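Local coordinates for uncharacterized protein (Pyrococcus abyssi, PDB 5IFF) that acts as a restriction DNA glycosylase that binds double-stranded DNA as a tetramer and probably excises adenine bases from its recognition sequence, at residues S23-K28 with I56-S61; E139-V144 with S156-C161. The protein carries 2 engineered substitutions. All coordinates share one frame; numbering follows the deposited sequence.

Contact 1. Residues S23-K28 with I56-S61. Engineered in segment 23-28: Ala-26 (natural residue Arg). Engineered in segment 56-61: Ala-57 (natural residue Glu). With nucleotides of chain C.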
loop_
_atom_site.group_PDB
_atom_site.type_symbol
_atom_site.label_atom_id
_atom_site.label_comp_id
_atom_site.label_asym_id
_atom_site.label_seq_id
_atom_site.Cartn_x
_atom_site.Cartn_y
_atom_site.Cartn_z
ATOM N N SER A 23 9.244 -9.030 -3.787
ATOM C CA SER A 23 9.149 -9.307 -5.212
ATOM C C SER A 23 10.487 -9.083 -5.937
ATOM O O SER A 23 10.774 -9.709 -6.967
ATOM C CB SER A 23 8.037 -8.446 -5.813
ATOM O OG SER A 23 8.319 -7.086 -5.564
ATOM N N LYS A 24 11.330 -8.200 -5.409
ATOM C CA LYS A 24 12.595 -7.957 -6.087
ATOM C C LYS A 24 13.604 -9.121 -5.871
ATOM O O LYS A 24 14.253 -9.615 -6.832
ATOM C CB LYS A 24 13.235 -6.654 -5.598
ATOM C CG LYS A 24 14.500 -6.255 -6.462
ATOM C CD LYS A 24 15.208 -5.002 -5.914
ATOM C CE LYS A 24 14.333 -3.752 -5.978
ATOM N NZ LYS A 24 14.037 -3.422 -7.403
ATOM N N ILE A 25 13.745 -9.522 -4.603
ATOM C CA ILE A 25 14.778 -10.461 -4.186
ATOM C C ILE A 25 14.152 -11.427 -3.178
ATOM O O ILE A 25 13.679 -10.993 -2.124
ATOM C CB ILE A 25 16.002 -9.758 -3.542
ATOM C CG1 ILE A 25 16.629 -8.751 -4.515
ATOM C CG2 ILE A 25 17.132 -10.802 -3.189
ATOM C CD1 ILE A 25 17.609 -7.792 -3.836
ATOM N N ALA A 26 14.156 -12.718 -3.501
ATOM C CA ALA A 26 13.658 -13.741 -2.557
ATOM C C ALA A 26 14.301 -15.117 -2.855
ATOM O O ALA A 26 14.627 -15.459 -4.003
ATOM C CB ALA A 26 12.134 -13.858 -2.611
ATOM N N VAL A 27 14.454 -15.914 -1.798
ATOM C CA VAL A 27 14.956 -17.285 -1.903
ATOM C C VAL A 27 13.814 -18.146 -2.435
ATOM O O VAL A 27 12.664 -18.031 -1.975
ATOM C CB VAL A 27 15.467 -17.780 -0.518
ATOM C CG1 VAL A 27 15.909 -19.289 -0.543
ATOM C CG2 VAL A 27 16.652 -16.924 -0.092
ATOM N N LYS A 28 14.096 -18.967 -3.438
ATOM C CA LYS A 28 13.072 -19.810 -4.050
ATOM C C LYS A 28 13.615 -21.223 -4.256
ATOM O O LYS A 28 14.807 -21.404 -4.399
ATOM C CB LYS A 28 12.635 -19.211 -5.381
ATOM C CG LYS A 28 11.837 -17.918 -5.214
ATOM C CD LYS A 28 11.217 -17.500 -6.505
ATOM C CE LYS A 28 10.221 -16.331 -6.311
ATOM N NZ LYS A 28 10.038 -15.633 -7.630
ATOM N N ILE A 56 18.706 -17.824 -5.070
ATOM C CA ILE A 56 18.213 -16.457 -4.864
ATOM C C ILE A 56 17.654 -15.978 -6.193
ATOM O O ILE A 56 18.410 -15.896 -7.174
ATOM C CB ILE A 56 19.326 -15.467 -4.434
ATOM C CG1 ILE A 56 19.914 -15.851 -3.082
ATOM C CG2 ILE A 56 18.727 -14.054 -4.340
ATOM C CD1 ILE A 56 21.238 -15.187 -2.858
ATOM N N ALA A 57 16.358 -15.705 -6.220
ATOM C CA ALA A 57 15.670 -15.191 -7.385
ATOM C C ALA A 57 15.626 -13.670 -7.327
ATOM O O ALA A 57 14.997 -13.104 -6.443
ATOM C CB ALA A 57 14.241 -15.763 -7.449
ATOM N N TRP A 58 16.244 -13.028 -8.312
ATOM C CA TRP A 58 16.420 -11.609 -8.314
ATOM C C TRP A 58 15.809 -11.064 -9.599
ATOM O O TRP A 58 16.303 -11.368 -10.721
ATOM C CB TRP A 58 17.893 -11.294 -8.241
ATOM C CG TRP A 58 18.279 -9.812 -8.178
ATOM C CD1 TRP A 58 17.450 -8.707 -8.019
ATOM C CD2 TRP A 58 19.636 -9.288 -8.266
ATOM N NE1 TRP A 58 18.225 -7.558 -7.982
ATOM C CE2 TRP A 58 19.533 -7.881 -8.123
ATOM C CE3 TRP A 58 20.888 -9.888 -8.411
ATOM C CZ2 TRP A 58 20.679 -7.055 -8.166
ATOM C CZ3 TRP A 58 22.031 -9.054 -8.464
ATOM C CH2 TRP A 58 21.908 -7.654 -8.338
ATOM N N GLN A 59 14.741 -10.311 -9.436
ATOM C CA GLN A 59 14.126 -9.602 -10.553
ATOM C C GLN A 59 14.946 -8.357 -10.736
ATOM O O GLN A 59 14.734 -7.347 -10.029
ATOM C CB GLN A 59 12.639 -9.279 -10.275
ATOM C CG GLN A 59 11.933 -8.780 -11.486
ATOM C CD GLN A 59 11.800 -7.277 -11.456
ATOM O OE1 GLN A 59 11.125 -6.725 -10.589
ATOM N NE2 GLN A 59 12.474 -6.599 -12.386
ATOM N N ILE A 60 15.880 -8.428 -11.677
ATOM C CA ILE A 60 16.946 -7.457 -11.757
ATOM C C ILE A 60 16.606 -6.341 -12.775
ATOM O O ILE A 60 15.854 -6.558 -13.739
ATOM C CB ILE A 60 18.268 -8.140 -12.118
ATOM C CG1 ILE A 60 19.453 -7.192 -11.921
ATOM C CG2 ILE A 60 18.224 -8.705 -13.567
ATOM C CD1 ILE A 60 20.827 -7.929 -12.065
ATOM N N SER A 61 17.131 -5.142 -12.523
ATOM C CA SER A 61 16.807 -3.957 -13.349
ATOM C C SER A 61 18.107 -3.347 -13.882
ATOM O O SER A 61 19.188 -3.753 -13.454
ATOM C CB SER A 61 16.038 -2.898 -12.534
ATOM O OG SER A 61 14.805 -3.394 -12.080
ATOM P P DA C 12 8.533 -5.193 -3.108
ATOM O OP1 DA C 12 9.872 -5.081 -3.743
ATOM O OP2 DA C 12 7.925 -6.535 -2.836
ATOM O "O5'" DA C 12 8.609 -4.450 -1.724
ATOM C "C5'" DA C 12 8.799 -3.007 -1.697
ATOM C "C4'" DA C 12 8.895 -2.522 -0.284
ATOM O "O4'" DA C 12 7.571 -2.406 0.294
ATOM C "C3'" DA C 12 9.674 -3.442 0.670
ATOM O "O3'" DA C 12 10.374 -2.639 1.539
ATOM C "C2'" DA C 12 8.576 -4.220 1.422
ATOM C "C1'" DA C 12 7.464 -3.179 1.496
ATOM N N9 DA C 12 6.108 -3.719 1.523
ATOM C C8 DA C 12 5.579 -4.671 0.677
ATOM N N7 DA C 12 4.287 -4.870 0.873
ATOM C C5 DA C 12 3.930 -3.947 1.856
ATOM C C6 DA C 12 2.694 -3.645 2.524
ATOM N N6 DA C 12 1.544 -4.248 2.254
ATOM N N1 DA C 12 2.700 -2.682 3.482
ATOM C C2 DA C 12 3.843 -2.027 3.714
ATOM N N3 DA C 12 5.052 -2.223 3.152
ATOM C C4 DA C 12 5.032 -3.209 2.240
HETATM O O HOH W 1 12.297 -12.389 -7.121
HETATM O O HOH W 2 15.228 -4.736 -9.673
HETATM O O HOH W 3 11.979 -5.121 -8.307
#
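Ile-25 and Trp-58 pack side by side on the buried face of two antiparallel strands, CG1 of Ile-25 lying 3.6 Å from CD1 of the indole. With CG anti to the backbone N (chi1 -178°), the Trp-58 ring runs alongside the isoleucine; CD1 of Ile-25 lies over one face of the indole and CG1 of Ile-60 over the opposite face, toward the rim. Further along, CG2 of Ile-25 meets CG2 of Ile-56 at 3.8 Å, and Val-14 and Leu-16 of strand 11-17 also touch the indole. Branched aliphatic chains and a broad ring suit this dry layer, while the buried NE1 is satisfied by OE2 of Glu-71. A leucine in place of Trp-58 would probably open a gap beside Ile-25 and leave OE2 of Glu-71 without its indole N-H. Both strands belong to the large antiparallel sheet of the fold, where 54-59 lies between 25-29 and 154-163 and the short strand 38-39 flanks 25-29. Ala-26 and Ala-57, both engineered, make a hydrogen-bonded pair, and the N of Gln-59 donates to the O of Lys-24 at 2.7 Å, in the carbonyl plane. The other side is wetter. There Lys-28 lays its CD 3.6 Å from CB of Ala-57, and one water lies within hydrogen-bonding distance of the O of Ser-23 and the O of Ala-57. Lys-24, its chain bent at chi3 and chi4, brings NZ to two waters that reach Gln-59 O and OE1, besides its bond to Tyr-70. Beyond the strand start, the N of Ser-23 donates to OP2 of DA12 of chain C at 3.0 Å.

Contact 2. Residues E139-V144 with S156-C161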
loop_
_atom_site.group_PDB
_atom_site.type_symbol
_atom_site.label_atom_id
_atom_site.label_comp_id
_atom_site.label_asym_id
_atom_site.label_seq_id
_atom_site.Cartn_x
_atom_site.Cartn_y
_atom_site.Cartn_z
ATOM N N GLU A 139 23.827 -20.804 -12.523
ATOM C CA GLU A 139 22.905 -19.659 -12.512
ATOM C C GLU A 139 21.908 -19.803 -13.658
ATOM O O GLU A 139 22.271 -20.324 -14.704
ATOM C CB GLU A 139 23.644 -18.303 -12.624
ATOM C CG GLU A 139 24.477 -17.908 -11.397
ATOM C CD GLU A 139 25.905 -18.503 -11.421
ATOM O OE1 GLU A 139 26.252 -19.295 -12.344
ATOM O OE2 GLU A 139 26.680 -18.187 -10.505
ATOM N N PHE A 140 20.665 -19.340 -13.452
ATOM C CA PHE A 140 19.648 -19.332 -14.509
ATOM C C PHE A 140 19.366 -17.891 -14.860
ATOM O O PHE A 140 19.291 -17.053 -13.967
ATOM C CB PHE A 140 18.322 -19.979 -14.046
ATOM C CG PHE A 140 18.410 -21.469 -13.843
ATOM C CD1 PHE A 140 18.755 -22.295 -14.899
ATOM C CD2 PHE A 140 18.117 -22.049 -12.611
ATOM C CE1 PHE A 140 18.813 -23.677 -14.735
ATOM C CE2 PHE A 140 18.191 -23.430 -12.450
ATOM C CZ PHE A 140 18.541 -24.235 -13.500
ATOM N N ILE A 141 19.158 -17.611 -16.136
ATOM C CA ILE A 141 18.670 -16.277 -16.536
ATOM C C ILE A 141 17.347 -16.516 -17.200
ATOM O O ILE A 141 17.296 -17.289 -18.158
ATOM C CB ILE A 141 19.599 -15.573 -17.512
ATOM C CG1 ILE A 141 20.937 -15.270 -16.850
ATOM C CG2 ILE A 141 18.912 -14.238 -18.088
ATOM C CD1 ILE A 141 22.051 -16.303 -17.250
ATOM N N GLY A 142 16.274 -15.923 -16.664
ATOM C CA GLY A 142 14.944 -16.161 -17.193
ATOM C C GLY A 142 14.240 -14.859 -17.654
ATOM O O GLY A 142 14.469 -13.798 -17.085
ATOM N N ILE A 143 13.340 -14.967 -18.638
ATOM C CA ILE A 143 12.526 -13.820 -19.043
ATOM C C ILE A 143 11.074 -14.255 -19.091
ATOM O O ILE A 143 10.732 -15.277 -19.679
ATOM C CB ILE A 143 12.941 -13.252 -20.410
ATOM C CG1 ILE A 143 14.480 -13.241 -20.523
ATOM C CG2 ILE A 143 12.327 -11.819 -20.639
ATOM C CD1 ILE A 143 14.997 -13.262 -21.946
ATOM N N VAL A 144 10.221 -13.536 -18.394
ATOM C CA VAL A 144 8.817 -13.958 -18.347
ATOM C C VAL A 144 7.958 -12.746 -18.699
ATOM O O VAL A 144 8.471 -11.617 -18.760
ATOM C CB VAL A 144 8.436 -14.477 -16.968
ATOM C CG1 VAL A 144 9.229 -15.753 -16.646
ATOM C CG2 VAL A 144 8.749 -13.403 -15.940
ATOM N N SER A 156 7.756 -7.354 -19.956
ATOM C CA SER A 156 8.709 -8.458 -19.806
ATOM C C SER A 156 9.544 -8.232 -18.564
ATOM O O SER A 156 9.928 -7.101 -18.280
ATOM C CB SER A 156 9.614 -8.589 -21.046
ATOM O OG SER A 156 10.080 -7.280 -21.375
ATOM N N MET A 157 9.866 -9.301 -17.821
ATOM C CA MET A 157 10.718 -9.126 -16.641
ATOM C C MET A 157 11.880 -10.093 -16.723
ATOM O O MET A 157 11.693 -11.228 -17.118
ATOM C CB MET A 157 9.934 -9.371 -15.341
ATOM C CG MET A 157 8.770 -8.307 -15.115
ATOM S SD MET A 157 8.427 -8.029 -13.373
ATOM C CE MET A 157 7.875 -9.661 -12.892
ATOM N N VAL A 158 13.077 -9.643 -16.356
ATOM C CA VAL A 158 14.237 -10.506 -16.399
ATOM C C VAL A 158 14.639 -10.877 -14.969
ATOM O O VAL A 158 14.613 -10.015 -14.071
ATOM C CB VAL A 158 15.429 -9.825 -17.133
ATOM C CG1 VAL A 158 16.729 -10.733 -17.035
ATOM C CG2 VAL A 158 15.056 -9.558 -18.603
ATOM N N TYR A 159 14.999 -12.144 -14.761
ATOM C CA TYR A 159 15.322 -12.683 -13.444
ATOM C C TYR A 159 16.661 -13.346 -13.579
ATOM O O TYR A 159 16.949 -13.962 -14.630
ATOM C CB TYR A 159 14.335 -13.770 -12.970
ATOM C CG TYR A 159 13.011 -13.248 -12.484
ATOM C CD1 TYR A 159 12.044 -12.840 -13.390
ATOM C CD2 TYR A 159 12.720 -13.188 -11.120
ATOM C CE1 TYR A 159 10.820 -12.352 -12.950
ATOM C CE2 TYR A 159 11.508 -12.714 -10.673
ATOM C CZ TYR A 159 10.562 -12.305 -11.593
ATOM O OH TYR A 159 9.374 -11.825 -11.165
ATOM N N VAL A 160 17.477 -13.261 -12.540
ATOM C CA VAL A 160 18.614 -14.209 -12.451
ATOM C C VAL A 160 18.372 -15.047 -11.186
ATOM O O VAL A 160 17.952 -14.517 -10.149
ATOM C CB VAL A 160 19.986 -13.495 -12.412
ATOM C CG1 VAL A 160 20.000 -12.489 -11.294
ATOM C CG2 VAL A 160 21.123 -14.498 -12.241
ATOM N N CYS A 161 18.576 -16.353 -11.284
ATOM C CA CYS A 161 18.389 -17.256 -10.155
ATOM C C CYS A 161 19.789 -17.766 -9.801
ATOM O O CYS A 161 20.402 -18.459 -10.610
ATOM C CB CYS A 161 17.492 -18.437 -10.510
ATOM S SG CYS A 161 15.759 -17.855 -10.761
#
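The β-hairpin of strands 140-147 and 154-163, within the R.Pab1 family region, supplies this contact, and Val-158 on its second strand belongs to the adenine-binding site, although no adenine is bound to this chain here. Six backbone bonds join the hydrogen-bonded pairs Phe-140 with Cys-161, Gly-142 with Tyr-159 and Val-144 with Met-157; in the middle pair the N of Gly-142 reaches the O of Tyr-159 at 2.9 Å. Between them, CA-H groups lean on the same carbonyls, as with CA of Ile-143 at 3.3 Å from the O of Met-157. One face carries Ile-141, Ile-143, Val-158 and Val-160, β-branched residues that suit an extended chain and a greasy layer. CG2 of Ile-143 lies 4.1 Å from CG2 of Val-158, the two side chains running alongside each other in the same direction, and helix 188-201 packs against them through Phe-198 and Ile-200. On the face of Phe-140 and Cys-161, the small cysteine sets its CB at the edge of the phenyl ring, 3.9 Å from CB of Phe-140, while the ring itself leads off to a cation-pi contact with Lys-132. Gly-142 keeps this strand smooth between Phe-140 and Val-144. Farther along, Val-144 and Tyr-159 meet nearly perpendicular: with CG2 of Val-144 placed between its backbone N and carbonyl carbon, that methyl comes within 3.8 Å of CE1 of the tyrosine.

In the fold
Contact 1 is made entirely from residues that precede those of contact 2 in the sequence, yet their centres lie only 9 Å apart, because strands 54-59 and 154-163 are neighbours in one antiparallel sheet. The strand order there runs 25-29, 54-59, 154-163, 140-147. The seam between the contacts is backbone bonding, probably Trp-58 O with Val-160 N at 2.9 Å and Ile-60 N with Val-158 O at 3.1 Å, reinforced where CB of Gln-59 packs on CE2 of Tyr-159 at 3.6 Å. Gln-59, Ile-60 and Val-158, which bind adenine in another structure of this protein, are thus gathered at this seam, while Ser-23, at the far side of contact 1, meets a DNA phosphate.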